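Local coordinates for aminoglycoside phosphotransferase (Streptomyces rimosus, PDB 6FUC), which probably confers streptomycin resistance by transferring a phosphate group from ATP to the antibiotic, using a protein-kinase-like fold, at residues 57-69 with 116-128. Sequence-based numbering, arbitrary orientation.
Sequences RDRVSWLSTQDIP and RLHELPPEKCPFT
W62 and F127 meet as an offset edge-to-face pair: the F127 edge is turned toward the indole face, with planes at 74° and the centroid of the five-membered ring of W62 5.6 Å from that of the F127 ring. P126 shares that indole face, its CD lying 3.6 Å from the centroid of the five-membered ring of W62 in a CH-pi contact, while Q66 CG lies against the opposite face, toward its rim. With CG anti to the backbone N (chi1 178°), the W62 indole swings out from its helix so that P126, coming from the other direction, lays CD on its face; the far corner, W62 CH2, lies 3.9 Å from C125 SG, an oblique sulfur-aromatic contact.

F127 is itself clasped. R59 CG stands 3.6 Å from its ring centroid, only 6° off the normal, and P126 CB sits over the other face. The R59 guanidinium then lies with one face against F127 CD1, at the rim of the ring; NE bonds to L213 O, and NH2 reaches T128 O through a bridging water.

Beyond the tryptophan, L120 CD1 contacts W62, L63, Q66 and I68, and I68 CD1 packs 3.8 Å from L117 CA. At this end, in the conformer described, R116 grips D67 O end-on, through NH1 and NH2 (2.9 Å from NH2 to D67 O), the oxygen lying close to the guanidinium plane. In the same conformer a longer salt bridge joins R116 NH2 to D67 OD2, with carboxylate and guanidinium steeply inclined.

The contact thus joins the C-terminal part of helix 50-63 and the turn and loop that follow, beside the five-stranded N-terminal sheet, to the loop leaving helix 100-117, consistent with an interlobe junction of the kinase-like fold; L120 and C125 also rest on strand 184-186.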
loop_
_atom_site.group_PDB
_atom_site.type_symbol
_atom_site.label_atom_id
_atom_site.label_comp_id
_atom_site.label_asym_id
_atom_site.label_seq_id
_atom_site.Cartn_x
_atom_site.Cartn_y
_atom_site.Cartn_z
ATOM N N ARG A 57 6.632 10.951 3.290
ATOM C CA ARG A 57 6.280 12.089 4.103
ATOM C C ARG A 57 5.376 13.025 3.342
ATOM O O ARG A 57 4.357 13.500 3.830
ATOM C CB ARG A 57 7.570 12.798 4.567
ATOM C CG ARG A 57 7.291 14.031 5.384
ATOM C CD ARG A 57 8.476 14.967 5.480
ATOM N NE ARG A 57 8.688 15.582 4.175
ATOM C CZ ARG A 57 9.645 16.397 3.903
ATOM N NH1 ARG A 57 10.636 16.517 4.777
ATOM N NH2 ARG A 57 9.697 16.951 2.685
ATOM N N ASP A 58 5.832 13.381 2.127
ATOM C CA ASP A 58 5.101 14.331 1.317
ATOM C C ASP A 58 3.695 13.847 0.947
ATOM O O ASP A 58 2.744 14.635 0.910
ATOM C CB ASP A 58 5.912 14.685 0.078
ATOM C CG ASP A 58 7.206 15.411 0.351
ATOM O OD1 ASP A 58 7.396 15.977 1.471
ATOM O OD2 ASP A 58 8.043 15.454 -0.580
ATOM N N ARG A 59 3.578 12.549 0.675
ATOM C CA ARG A 59 2.271 11.952 0.368
ATOM C C ARG A 59 1.336 12.034 1.565
ATOM O O ARG A 59 0.162 12.386 1.436
ATOM C CB ARG A 59 2.479 10.540 -0.093
ATOM C CG ARG A 59 2.976 10.495 -1.545
ATOM C CD ARG A 59 3.656 9.180 -1.870
ATOM N NE ARG A 59 3.878 8.992 -3.302
ATOM C CZ ARG A 59 4.889 9.560 -3.923
ATOM N NH1 ARG A 59 5.766 10.344 -3.306
ATOM N NH2 ARG A 59 4.979 9.429 -5.254
ATOM N N VAL A 60 1.842 11.707 2.761
ATOM C CA VAL A 60 0.990 11.732 3.956
ATOM C C VAL A 60 0.539 13.172 4.210
ATOM O O VAL A 60 -0.646 13.451 4.462
ATOM C CB VAL A 60 1.760 11.190 5.178
ATOM C CG1 VAL A 60 0.946 11.351 6.449
ATOM C CG2 VAL A 60 2.175 9.725 4.977
ATOM N N SER A 61 1.529 14.115 4.183
ATOM C CA SER A 61 1.162 15.487 4.428
ATOM C C SER A 61 0.197 16.047 3.406
ATOM O O SER A 61 -0.745 16.764 3.737
ATOM C CB SER A 61 2.428 16.299 4.506
ATOM O OG SER A 61 2.214 17.529 4.525
ATOM N N TRP A 62 0.399 15.742 2.125
ATOM C CA TRP A 62 -0.525 16.208 1.106
ATOM C C TRP A 62 -1.913 15.607 1.318
ATOM O O TRP A 62 -2.930 16.321 1.210
ATOM C CB TRP A 62 0.006 15.917 -0.291
ATOM C CG TRP A 62 -0.913 16.325 -1.370
ATOM C CD1 TRP A 62 -1.104 17.581 -1.874
ATOM C CD2 TRP A 62 -1.861 15.494 -2.080
ATOM N NE1 TRP A 62 -2.055 17.572 -2.841
ATOM C CE2 TRP A 62 -2.526 16.301 -3.015
ATOM C CE3 TRP A 62 -2.151 14.137 -2.043
ATOM C CZ2 TRP A 62 -3.469 15.777 -3.897
ATOM C CZ3 TRP A 62 -3.118 13.627 -2.905
ATOM C CH2 TRP A 62 -3.742 14.458 -3.792
ATOM N N LEU A 63 -1.973 14.313 1.595
ATOM C CA LEU A 63 -3.305 13.687 1.748
ATOM C C LEU A 63 -4.074 14.294 2.878
ATOM O O LEU A 63 -5.322 14.353 2.827
ATOM C CB LEU A 63 -3.191 12.167 1.896
ATOM C CG LEU A 63 -4.498 11.410 1.701
ATOM C CD1 LEU A 63 -4.960 11.434 0.260
ATOM C CD2 LEU A 63 -4.373 9.998 2.168
ATOM N N SER A 64 -3.380 14.796 3.906
ATOM C CA SER A 64 -4.046 15.456 5.013
ATOM C C SER A 64 -4.790 16.720 4.573
ATOM O O SER A 64 -5.559 17.255 5.370
ATOM C CB SER A 64 -3.037 15.833 6.116
ATOM O OG SER A 64 -2.277 16.991 5.851
ATOM N N THR A 65 -4.536 17.220 3.370
ATOM C CA THR A 65 -5.228 18.410 2.847
ATOM C C THR A 65 -6.378 18.042 1.895
ATOM O O THR A 65 -7.039 18.938 1.355
ATOM C CB THR A 65 -4.275 19.346 2.110
ATOM O OG1 THR A 65 -3.895 18.805 0.829
ATOM C CG2 THR A 65 -3.047 19.692 2.889
ATOM N N GLN A 66 -6.636 16.754 1.683
ATOM C CA GLN A 66 -7.524 16.242 0.655
ATOM C C GLN A 66 -8.830 15.639 1.178
ATOM O O GLN A 66 -9.589 15.046 0.434
ATOM C CB GLN A 66 -6.826 15.245 -0.242
ATOM C CG GLN A 66 -5.613 15.835 -0.945
ATOM C CD GLN A 66 -6.029 16.952 -1.880
ATOM O OE1 GLN A 66 -6.826 16.708 -2.798
ATOM N NE2 GLN A 66 -5.502 18.139 -1.675
ATOM N N ASP A 67 -9.039 15.756 2.473
ATOM C CA ASP A 67 -10.267 15.168 3.087
ATOM C C ASP A 67 -10.408 13.679 2.882
ATOM O O ASP A 67 -11.522 13.182 2.620
ATOM C CB ASP A 67 -11.531 15.918 2.713
ATOM C CG ASP A 67 -12.663 15.639 3.618
ATOM O OD1 ASP A 67 -12.497 15.349 4.817
ATOM O OD2 ASP A 67 -13.790 15.767 3.143
ATOM N N ILE A 68 -9.300 12.960 2.944
ATOM C CA ILE A 68 -9.254 11.500 2.903
ATOM C C ILE A 68 -8.613 11.068 4.203
ATOM O O ILE A 68 -7.528 11.559 4.539
ATOM C CB ILE A 68 -8.408 10.969 1.733
ATOM C CG1 ILE A 68 -8.919 11.452 0.381
ATOM C CG2 ILE A 68 -8.334 9.455 1.769
ATOM C CD1 ILE A 68 -10.326 11.065 0.021
ATOM N N PRO A 69 -9.219 10.166 4.981
ATOM C CA PRO A 69 -8.685 9.891 6.299
ATOM C C PRO A 69 -7.388 9.079 6.243
ATOM O O PRO A 69 -7.255 8.079 5.553
ATOM C CB PRO A 69 -9.813 9.081 6.956
ATOM C CG PRO A 69 -10.525 8.405 5.805
ATOM C CD PRO A 69 -10.490 9.454 4.736
ATOM N N ARG A 116 -13.959 7.464 -2.820
ATOM C CA ARG A 116 -13.665 8.863 -2.503
ATOM C C ARG A 116 -12.209 9.206 -2.808
ATOM O O ARG A 116 -11.917 10.255 -3.400
ATOM C CB ARG A 116 -14.004 9.195 -1.053
ATOM C CG ARG A 116 -15.485 9.187 -0.784
ATOM C CD ARG A 116 -15.730 9.533 0.718
ATOM N NE ARG A 116 -15.372 10.971 1.006
ATOM C CZ ARG A 116 -14.262 11.483 1.575
ATOM N NH1 ARG A 116 -13.203 10.754 2.042
ATOM N NH2 ARG A 116 -14.215 12.796 1.625
ATOM N N LEU A 117 -11.280 8.332 -2.433
ATOM C CA LEU A 117 -9.880 8.558 -2.758
ATOM C C LEU A 117 -9.676 8.641 -4.268
ATOM O O LEU A 117 -8.995 9.556 -4.800
ATOM C CB LEU A 117 -9.027 7.471 -2.150
ATOM C CG LEU A 117 -7.567 7.426 -2.524
ATOM C CD1 LEU A 117 -6.812 8.663 -2.063
ATOM C CD2 LEU A 117 -6.923 6.182 -1.943
ATOM N N HIS A 118 -10.296 7.683 -4.973
ATOM C CA HIS A 118 -10.235 7.607 -6.402
ATOM C C HIS A 118 -11.077 8.713 -7.144
ATOM O O HIS A 118 -11.221 8.692 -8.384
ATOM C CB HIS A 118 -10.691 6.260 -6.903
ATOM C CG HIS A 118 -9.761 5.123 -6.589
ATOM N ND1 HIS A 118 -9.954 3.880 -7.131
ATOM C CD2 HIS A 118 -8.623 5.044 -5.861
ATOM C CE1 HIS A 118 -8.995 3.076 -6.732
ATOM N NE2 HIS A 118 -8.170 3.752 -5.927
ATOM N N GLU A 119 -11.682 9.575 -6.441
ATOM C CA GLU A 119 -12.342 10.726 -7.018
ATOM C C GLU A 119 -11.548 11.985 -6.843
ATOM O O GLU A 119 -11.931 12.998 -7.451
ATOM C CB GLU A 119 -13.776 10.867 -6.453
ATOM C CG GLU A 119 -14.660 9.820 -7.129
ATOM C CD GLU A 119 -16.081 9.831 -6.631
ATOM O OE1 GLU A 119 -16.405 10.536 -5.686
ATOM O OE2 GLU A 119 -16.901 9.084 -7.154
ATOM N N LEU A 120 -10.417 11.977 -6.139
ATOM C CA LEU A 120 -9.551 13.155 -6.169
ATOM C C LEU A 120 -9.141 13.437 -7.608
ATOM O O LEU A 120 -8.878 12.516 -8.357
ATOM C CB LEU A 120 -8.308 12.932 -5.322
ATOM C CG LEU A 120 -8.550 12.796 -3.809
ATOM C CD1 LEU A 120 -7.223 12.583 -3.130
ATOM C CD2 LEU A 120 -9.290 13.992 -3.250
ATOM N N PRO A 121 -9.090 14.698 -8.055
ATOM C CA PRO A 121 -8.766 14.957 -9.457
ATOM C C PRO A 121 -7.341 14.592 -9.810
ATOM O O PRO A 121 -6.417 15.146 -9.257
ATOM C CB PRO A 121 -9.024 16.474 -9.604
ATOM C CG PRO A 121 -8.979 16.982 -8.213
ATOM C CD PRO A 121 -9.431 15.903 -7.323
ATOM N N PRO A 122 -7.140 13.619 -10.684
ATOM C CA PRO A 122 -5.785 13.071 -10.766
ATOM C C PRO A 122 -4.763 14.024 -11.293
ATOM O O PRO A 122 -3.575 13.957 -10.932
ATOM C CB PRO A 122 -5.945 11.812 -11.631
ATOM C CG PRO A 122 -7.182 11.946 -12.275
ATOM C CD PRO A 122 -8.094 12.814 -11.468
ATOM N N GLU A 123 -5.188 14.930 -12.180
ATOM C CA GLU A 123 -4.261 15.923 -12.757
ATOM C C GLU A 123 -3.770 16.923 -11.691
ATOM O O GLU A 123 -2.756 17.584 -11.950
ATOM C CB GLU A 123 -4.894 16.653 -13.930
ATOM C CG GLU A 123 -5.929 17.698 -13.625
ATOM C CD GLU A 123 -7.283 17.241 -13.078
ATOM O OE1 GLU A 123 -7.582 16.019 -12.946
ATOM O OE2 GLU A 123 -8.100 18.182 -12.865
ATOM N N LYS A 124 -4.440 17.001 -10.549
ATOM C CA LYS A 124 -4.018 17.883 -9.480
ATOM C C LYS A 124 -3.143 17.161 -8.461
ATOM O O LYS A 124 -2.646 17.785 -7.519
ATOM C CB LYS A 124 -5.224 18.512 -8.826
ATOM C CG LYS A 124 -6.068 19.290 -9.868
ATOM C CD LYS A 124 -7.111 20.118 -9.140
ATOM C CE LYS A 124 -8.201 20.671 -10.047
ATOM N NZ LYS A 124 -7.795 20.875 -11.413
ATOM N N CYS A 125 -2.990 15.885 -8.605
ATOM C CA CYS A 125 -2.152 15.165 -7.643
ATOM C C CYS A 125 -0.710 15.451 -7.943
ATOM O O CYS A 125 -0.282 15.288 -9.054
ATOM C CB CYS A 125 -2.421 13.661 -7.753
ATOM S SG CYS A 125 -1.606 12.698 -6.491
ATOM N N PRO A 126 0.106 15.789 -6.934
ATOM C CA PRO A 126 1.532 15.969 -7.173
ATOM C C PRO A 126 2.286 14.685 -7.487
ATOM O O PRO A 126 3.437 14.732 -7.945
ATOM C CB PRO A 126 2.066 16.468 -5.760
ATOM C CG PRO A 126 0.899 17.064 -5.161
ATOM C CD PRO A 126 -0.270 16.254 -5.559
ATOM N N PHE A 127 1.662 13.559 -7.199
ATOM C CA PHE A 127 2.379 12.267 -7.132
ATOM C C PHE A 127 1.850 11.316 -8.196
ATOM O O PHE A 127 0.656 11.312 -8.533
ATOM C CB PHE A 127 2.127 11.642 -5.763
ATOM C CG PHE A 127 2.445 12.584 -4.638
ATOM C CD1 PHE A 127 3.715 12.926 -4.359
ATOM C CD2 PHE A 127 1.432 13.146 -3.903
ATOM C CE1 PHE A 127 4.027 13.814 -3.336
ATOM C CE2 PHE A 127 1.714 14.035 -2.883
ATOM C CZ PHE A 127 3.012 14.395 -2.602
ATOM N N THR A 128 2.768 10.469 -8.662
ATOM C CA THR A 128 2.443 9.432 -9.622
ATOM C C THR A 128 2.983 8.076 -9.180
ATOM O O THR A 128 4.044 7.988 -8.575
ATOM C CB THR A 128 2.967 9.777 -11.004
ATOM O OG1 THR A 128 4.407 9.727 -11.011
ATOM C CG2 THR A 128 2.419 11.062 -11.523
HETATM O O HOH W 1 5.553 11.083 -8.139
HETATM O O HOH W 2 4.148 6.846 -6.127
#